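Local coordinates for protein hemoglobin subunit alpha (Mustelus griseus, PDB 1GCV) that carries oxygen from the gills to the peripheral tissues, binding it at a heme iron as part of an alpha2beta2 hemoglobin tetramer, at residues 81-84 / 85-89; 132-135 / 136-139. All blocks are in the same frame, centred on the assembly; numbering follows the deposited sequence.

Contact 1: residues 81-84 / 85-89. With HEM (protoporphyrin IX containing Fe), chain E.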
loop_
_atom_site.group_PDB
_atom_site.type_symbol
_atom_site.label_atom_id
_atom_site.label_comp_id
_atom_site.label_asym_id
_atom_site.label_seq_id
_atom_site.Cartn_x
_atom_site.Cartn_y
_atom_site.Cartn_z
ATOM N N GLU A 81 11.882 20.210 5.298
ATOM C CA GLU A 81 13.193 19.575 5.251
ATOM C C GLU A 81 13.669 19.080 6.614
ATOM O O GLU A 81 14.085 17.923 6.751
ATOM C CB GLU A 81 14.222 20.545 4.678
ATOM C CG GLU A 81 15.656 20.191 5.015
ATOM C CD GLU A 81 16.649 20.840 4.077
ATOM O OE1 GLU A 81 16.877 20.292 2.977
ATOM O OE2 GLU A 81 17.200 21.901 4.440
ATOM N N THR A 82 13.621 19.946 7.620
ATOM C CA THR A 82 14.065 19.536 8.943
ATOM C C THR A 82 13.208 18.387 9.456
ATOM O O THR A 82 13.725 17.439 10.038
ATOM C CB THR A 82 14.012 20.695 9.960
ATOM O OG1 THR A 82 14.776 21.800 9.464
ATOM C CG2 THR A 82 14.611 20.259 11.285
ATOM N N LEU A 83 11.898 18.469 9.232
ATOM C CA LEU A 83 10.987 17.423 9.676
ATOM C C LEU A 83 11.234 16.133 8.894
ATOM O O LEU A 83 11.085 15.038 9.432
ATOM C CB LEU A 83 9.533 17.872 9.504
ATOM C CG LEU A 83 8.473 17.302 10.453
ATOM C CD1 LEU A 83 9.011 17.219 11.869
ATOM C CD2 LEU A 83 7.237 18.191 10.414
ATOM N N ALA A 84 11.618 16.264 7.627
ATOM C CA ALA A 84 11.895 15.105 6.786
ATOM C C ALA A 84 13.182 14.418 7.240
ATOM O O ALA A 84 13.279 13.192 7.228
ATOM C CB ALA A 84 12.018 15.528 5.328
ATOM N N LEU A 85 14.171 15.211 7.638
ATOM C CA LEU A 85 15.431 14.658 8.109
ATOM C C LEU A 85 15.227 13.917 9.427
ATOM O O LEU A 85 15.856 12.887 9.670
ATOM C CB LEU A 85 16.458 15.770 8.303
ATOM C CG LEU A 85 17.099 16.274 7.015
ATOM C CD1 LEU A 85 17.933 17.510 7.307
ATOM C CD2 LEU A 85 17.950 15.168 6.413
ATOM N N THR A 86 14.342 14.441 10.272
ATOM C CA THR A 86 14.051 13.829 11.572
ATOM C C THR A 86 13.429 12.428 11.497
ATOM O O THR A 86 13.819 11.535 12.249
ATOM C CB THR A 86 13.109 14.718 12.412
ATOM O OG1 THR A 86 13.720 15.993 12.626
ATOM C CG2 THR A 86 12.822 14.070 13.762
ATOM N N HIS A 87 12.461 12.240 10.600
ATOM C CA HIS A 87 11.806 10.941 10.450
ATOM C C HIS A 87 12.687 9.939 9.706
ATOM O O HIS A 87 12.765 8.767 10.084
ATOM C CB HIS A 87 10.479 11.098 9.697
ATOM C CG HIS A 87 9.395 11.657 10.579
ATOM N ND1 HIS A 87 9.337 13.026 10.754
ATOM C CD2 HIS A 87 8.437 10.976 11.323
ATOM C CE1 HIS A 87 8.353 13.187 11.638
ATOM N NE2 HIS A 87 7.815 12.061 11.978
ATOM N N GLY A 88 13.354 10.414 8.656
ATOM C CA GLY A 88 14.195 9.546 7.854
ATOM C C GLY A 88 15.576 9.209 8.379
ATOM O O GLY A 88 16.087 8.129 8.096
ATOM N N LYS A 89 16.184 10.114 9.138
ATOM C CA LYS A 89 17.530 9.889 9.664
ATOM C C LYS A 89 17.605 9.623 11.164
ATOM O O LYS A 89 18.545 8.985 11.631
ATOM C CB LYS A 89 18.430 11.083 9.338
ATOM C CG LYS A 89 18.523 11.404 7.868
ATOM C CD LYS A 89 19.300 10.341 7.149
ATOM C CE LYS A 89 19.721 10.820 5.780
ATOM N NZ LYS A 89 19.365 9.816 4.748
HETATM C CHA HEM E . 7.860 13.147 15.990
HETATM C CHB HEM E . 5.165 15.411 12.627
HETATM C CHC HEM E . 3.667 11.062 10.963
HETATM C CHD HEM E . 6.205 8.831 14.439
HETATM C C1A HEM E . 7.276 14.141 15.174
HETATM C C2A HEM E . 7.345 15.569 15.418
HETATM C C3A HEM E . 6.570 16.197 14.524
HETATM C C4A HEM E . 6.008 15.159 13.701
HETATM C CMA HEM E . 6.378 17.705 14.361
HETATM C CAA HEM E . 8.184 16.264 16.459
HETATM C CBA HEM E . 9.627 16.146 16.032
HETATM C CGA HEM E . 10.585 16.688 17.069
HETATM O O1A HEM E . 10.509 16.255 18.243
HETATM O O2A HEM E . 11.415 17.549 16.703
HETATM C C1B HEM E . 4.588 14.409 11.841
HETATM C C2B HEM E . 3.661 14.670 10.739
HETATM C C3B HEM E . 3.258 13.452 10.238
HETATM C C4B HEM E . 3.927 12.437 11.060
HETATM C CMB HEM E . 3.281 16.050 10.197
HETATM C CAB HEM E . 2.443 13.205 9.122
HETATM C CBB HEM E . 1.199 13.815 8.932
HETATM C C1C HEM E . 4.213 10.091 11.796
HETATM C C2C HEM E . 3.804 8.696 11.789
HETATM C C3C HEM E . 4.548 8.069 12.752
HETATM C C4C HEM E . 5.374 9.083 13.365
HETATM C CMC HEM E . 2.716 8.095 10.897
HETATM C CAC HEM E . 4.594 6.723 13.099
HETATM C CBC HEM E . 3.486 5.888 13.302
HETATM C C1D HEM E . 6.919 9.811 15.110
HETATM C C2D HEM E . 7.720 9.522 16.283
HETATM C C3D HEM E . 8.136 10.728 16.737
HETATM C C4D HEM E . 7.641 11.769 15.840
HETATM C CMD HEM E . 8.055 8.148 16.869
HETATM C CAD HEM E . 8.952 10.917 17.993
HETATM C CBD HEM E . 8.001 11.165 19.147
HETATM C CGD HEM E . 8.699 11.736 20.361
HETATM O O1D HEM E . 9.767 12.371 20.198
HETATM O O2D HEM E . 8.175 11.547 21.479
HETATM N NA HEM E . 6.450 13.881 14.090
HETATM N NB HEM E . 4.786 13.029 12.017
HETATM N NC HEM E . 5.179 10.338 12.778
HETATM N ND HEM E . 6.904 11.188 14.804
HETATM FE FE HEM E . 6.043 12.098 13.247
#

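Contact 2: residues 132-135 / 136-139. With HEM (protoporphyrin IX containing Fe), chain E.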
loop_
_atom_site.group_PDB
_atom_site.type_symbol
_atom_site.label_atom_id
_atom_site.label_comp_id
_atom_site.label_asym_id
_atom_site.label_seq_id
_atom_site.Cartn_x
_atom_site.Cartn_y
_atom_site.Cartn_z
ATOM N N CYS A 132 3.262 13.971 2.976
ATOM C CA CYS A 132 3.767 12.618 3.136
ATOM C C CYS A 132 4.941 12.357 2.209
ATOM O O CYS A 132 5.881 11.672 2.595
ATOM C CB CYS A 132 2.664 11.594 2.861
ATOM S SG CYS A 132 1.472 11.422 4.208
ATOM N N GLN A 133 4.892 12.895 0.989
ATOM C CA GLN A 133 5.984 12.687 0.033
ATOM C C GLN A 133 7.280 13.392 0.466
ATOM O O GLN A 133 8.377 12.895 0.210
ATOM C CB GLN A 133 5.570 13.143 -1.378
ATOM C CG GLN A 133 5.956 14.587 -1.731
ATOM C CD GLN A 133 6.725 14.706 -3.046
ATOM O OE1 GLN A 133 7.919 15.024 -3.059
ATOM N NE2 GLN A 133 6.037 14.456 -4.158
ATOM N N GLU A 134 7.150 14.542 1.122
ATOM C CA GLU A 134 8.309 15.283 1.609
ATOM C C GLU A 134 8.923 14.531 2.787
ATOM O O GLU A 134 10.143 14.384 2.875
ATOM C CB GLU A 134 7.898 16.688 2.064
ATOM C CG GLU A 134 7.591 17.639 0.926
ATOM C CD GLU A 134 8.679 17.643 -0.139
ATOM O OE1 GLU A 134 9.877 17.580 0.222
ATOM O OE2 GLU A 134 8.333 17.706 -1.338
ATOM N N LEU A 135 8.063 14.045 3.679
ATOM C CA LEU A 135 8.484 13.306 4.869
ATOM C C LEU A 135 9.142 11.964 4.557
ATOM O O LEU A 135 9.873 11.428 5.386
ATOM C CB LEU A 135 7.283 13.085 5.797
ATOM C CG LEU A 135 7.125 14.006 7.014
ATOM C CD1 LEU A 135 7.585 15.418 6.689
ATOM C CD2 LEU A 135 5.670 14.010 7.448
ATOM N N SER A 136 8.880 11.421 3.372
ATOM C CA SER A 136 9.466 10.143 2.960
ATOM C C SER A 136 10.673 10.360 2.049
ATOM O O SER A 136 11.278 9.397 1.588
ATOM C CB SER A 136 8.445 9.294 2.180
ATOM O OG SER A 136 7.138 9.398 2.711
ATOM N N SER A 137 11.025 11.618 1.802
ATOM C CA SER A 137 12.110 11.947 0.883
ATOM C C SER A 137 13.557 11.885 1.366
ATOM O O SER A 137 14.470 12.025 0.556
ATOM C CB SER A 137 11.851 13.330 0.266
ATOM O OG SER A 137 12.158 14.378 1.174
ATOM N N ARG A 138 13.787 11.669 2.657
ATOM C CA ARG A 138 15.161 11.628 3.148
ATOM C C ARG A 138 15.547 10.351 3.888
ATOM O O ARG A 138 16.278 10.398 4.873
ATOM C CB ARG A 138 15.426 12.842 4.045
ATOM C CG ARG A 138 15.665 14.120 3.269
ATOM C CD ARG A 138 14.399 14.941 3.165
ATOM N NE ARG A 138 14.541 16.092 2.275
ATOM C CZ ARG A 138 15.613 16.879 2.223
ATOM N NH1 ARG A 138 16.658 16.652 3.011
ATOM N NH2 ARG A 138 15.640 17.902 1.382
ATOM N N TYR A 139 15.071 9.211 3.403
ATOM C CA TYR A 139 15.386 7.939 4.039
ATOM C C TYR A 139 16.603 7.257 3.426
ATOM O O TYR A 139 17.356 6.582 4.121
ATOM C CB TYR A 139 14.188 6.999 3.947
ATOM C CG TYR A 139 13.145 7.269 4.991
ATOM C CD1 TYR A 139 13.135 6.561 6.185
ATOM C CD2 TYR A 139 12.157 8.223 4.781
ATOM C CE1 TYR A 139 12.164 6.793 7.146
ATOM C CE2 TYR A 139 11.183 8.465 5.736
ATOM C CZ TYR A 139 11.190 7.746 6.918
ATOM O OH TYR A 139 10.227 7.989 7.877
HETATM C CHA HEM E . 7.860 13.147 15.990
HETATM C CHB HEM E . 5.165 15.411 12.627
HETATM C CHC HEM E . 3.667 11.062 10.963
HETATM C CHD HEM E . 6.205 8.831 14.439
HETATM C C1A HEM E . 7.276 14.141 15.174
HETATM C C2A HEM E . 7.345 15.569 15.418
HETATM C C3A HEM E . 6.570 16.197 14.524
HETATM C C4A HEM E . 6.008 15.159 13.701
HETATM C CMA HEM E . 6.378 17.705 14.361
HETATM C CAA HEM E . 8.184 16.264 16.459
HETATM C CBA HEM E . 9.627 16.146 16.032
HETATM C CGA HEM E . 10.585 16.688 17.069
HETATM O O1A HEM E . 10.509 16.255 18.243
HETATM O O2A HEM E . 11.415 17.549 16.703
HETATM C C1B HEM E . 4.588 14.409 11.841
HETATM C C2B HEM E . 3.661 14.670 10.739
HETATM C C3B HEM E . 3.258 13.452 10.238
HETATM C C4B HEM E . 3.927 12.437 11.060
HETATM C CMB HEM E . 3.281 16.050 10.197
HETATM C CAB HEM E . 2.443 13.205 9.122
HETATM C CBB HEM E . 1.199 13.815 8.932
HETATM C C1C HEM E . 4.213 10.091 11.796
HETATM C C2C HEM E . 3.804 8.696 11.789
HETATM C C3C HEM E . 4.548 8.069 12.752
HETATM C C4C HEM E . 5.374 9.083 13.365
HETATM C CMC HEM E . 2.716 8.095 10.897
HETATM C CAC HEM E . 4.594 6.723 13.099
HETATM C CBC HEM E . 3.486 5.888 13.302
HETATM C C1D HEM E . 6.919 9.811 15.110
HETATM C C2D HEM E . 7.720 9.522 16.283
HETATM C C3D HEM E . 8.136 10.728 16.737
HETATM C C4D HEM E . 7.641 11.769 15.840
HETATM C CMD HEM E . 8.055 8.148 16.869
HETATM C CAD HEM E . 8.952 10.917 17.993
HETATM C CBD HEM E . 8.001 11.165 19.147
HETATM C CGD HEM E . 8.699 11.736 20.361
HETATM O O1D HEM E . 9.767 12.371 20.198
HETATM O O2D HEM E . 8.175 11.547 21.479
HETATM N NA HEM E . 6.450 13.881 14.090
HETATM N NB HEM E . 4.786 13.029 12.017
HETATM N NC HEM E . 5.179 10.338 12.778
HETATM N ND HEM E . 6.904 11.188 14.804
HETATM FE FE HEM E . 6.043 12.098 13.247
HETATM O O HOH W 1 12.539 11.717 5.053
#

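Contact 1: residues 81-84 / 85-89
Leu83 and His87, one turn apart on helix 81-91, meet through a carbonyl and an imidazole. Leu83 O accepts from His87 ND1 at 3.0 Å. The bond is nearly straight, with an N-H...O angle of 177°, and the oxygen lies in the ring plane. His87 N reaches the same Leu83 O only weakly. The other ring nitrogen, His87 NE2, binds the heme iron at 2.2 Å. Both nitrogens of the proximal histidine are therefore engaged, and the bond at ND1 fixes the turn of the ring. By accepting this bond, Leu83 O would probably make the imidazole more electron-rich. Leu83 CD1 packs on heme methyl CMA at 3.7 Å. Its CG stands anti to the backbone N (chi1 -151°), which carries the branch to the heme side. Thr82 O also takes two bonds, from Thr86 N at 3.1 Å and from Thr86 OG1 at 3.0 Å. They arrive from opposite faces of the carbonyl plane. An alanine in place of Thr86 would probably cost Thr82 O its hydroxyl donor, leaving the bond from Thr86 N. Leu85 N donates to Glu81 O and Gly88 N to Ala84 O. The Glu81 carboxylate finds its partner outside, in a salt bridge with Arg138. Helix 81-91 has the heme on one flank and the chain's tail packed against another, where Arg138 packs on Ala84 and Leu85 and Tyr139 touches His87.

Contact 2: residues 132-135 / 136-139
The C-terminal end of helix 118-135, the last helix of the globin fold, gives way to the tail of the chain. Two serines take up carbonyls of its final turn. Ser136 OG donates to Cys132 O at 2.6 Å. It lies beside its backbone N (chi1 -38°), and both groups turn to that carbonyl. The Ser136 N bond to Cys132 O is weak, so the hydroxyl supplements a poor helical bond. Ser137 OG donates to Glu134 O at 2.6 Å, and Ser137 N donates to the same Glu134 O at 3.1 Å. The amide comes from above the carbonyl plane, 68° out of it, while the hydroxyl stays closer to the plane. Leu135 O is met by a water at 2.7 Å, which donates to it and accepts from Arg138 N at 2.7 Å. The water bridges the turn where no direct helical bond forms. The edge of the Tyr139 ring also faces this carbonyl, with CE2 3.3 Å from Leu135 O. Leu135 turns to the heme, where CD2 lies 3.7 Å from CAB of a vinyl group. The Tyr139 ring packs on Phe98 and Pro95 and meets Trp37 of a neighbouring hemoglobin chain at a steep angle. Its OH makes a weak hydrogen bond to Val93 O. A penultimate tyrosine tucked between the proximal helix and the last helix is characteristic of vertebrate hemoglobin chains, alpha and beta alike.

Contact 1 and contact 2 lie side by side on the proximal side of the heme, with centres about 8 Å apart. Polar bonds join them at Arg138. Arg138 NH2 forms a salt bridge with Glu81 OE1 at 3.1 Å, and Arg138 O probably accepts from Lys89 NZ at 3.1 Å. Ala84 CB packs 3.3 Å from both Arg138 CD and Glu134 O. Both contacts reach the heme, one with the iron ligand His87 and Leu83, the other with Leu135. The side chains of Tyr139 and His87 come within about 4 Å at their nearest atoms. The C-terminal tail is thus tied to the helix that holds the iron in this deoxy form.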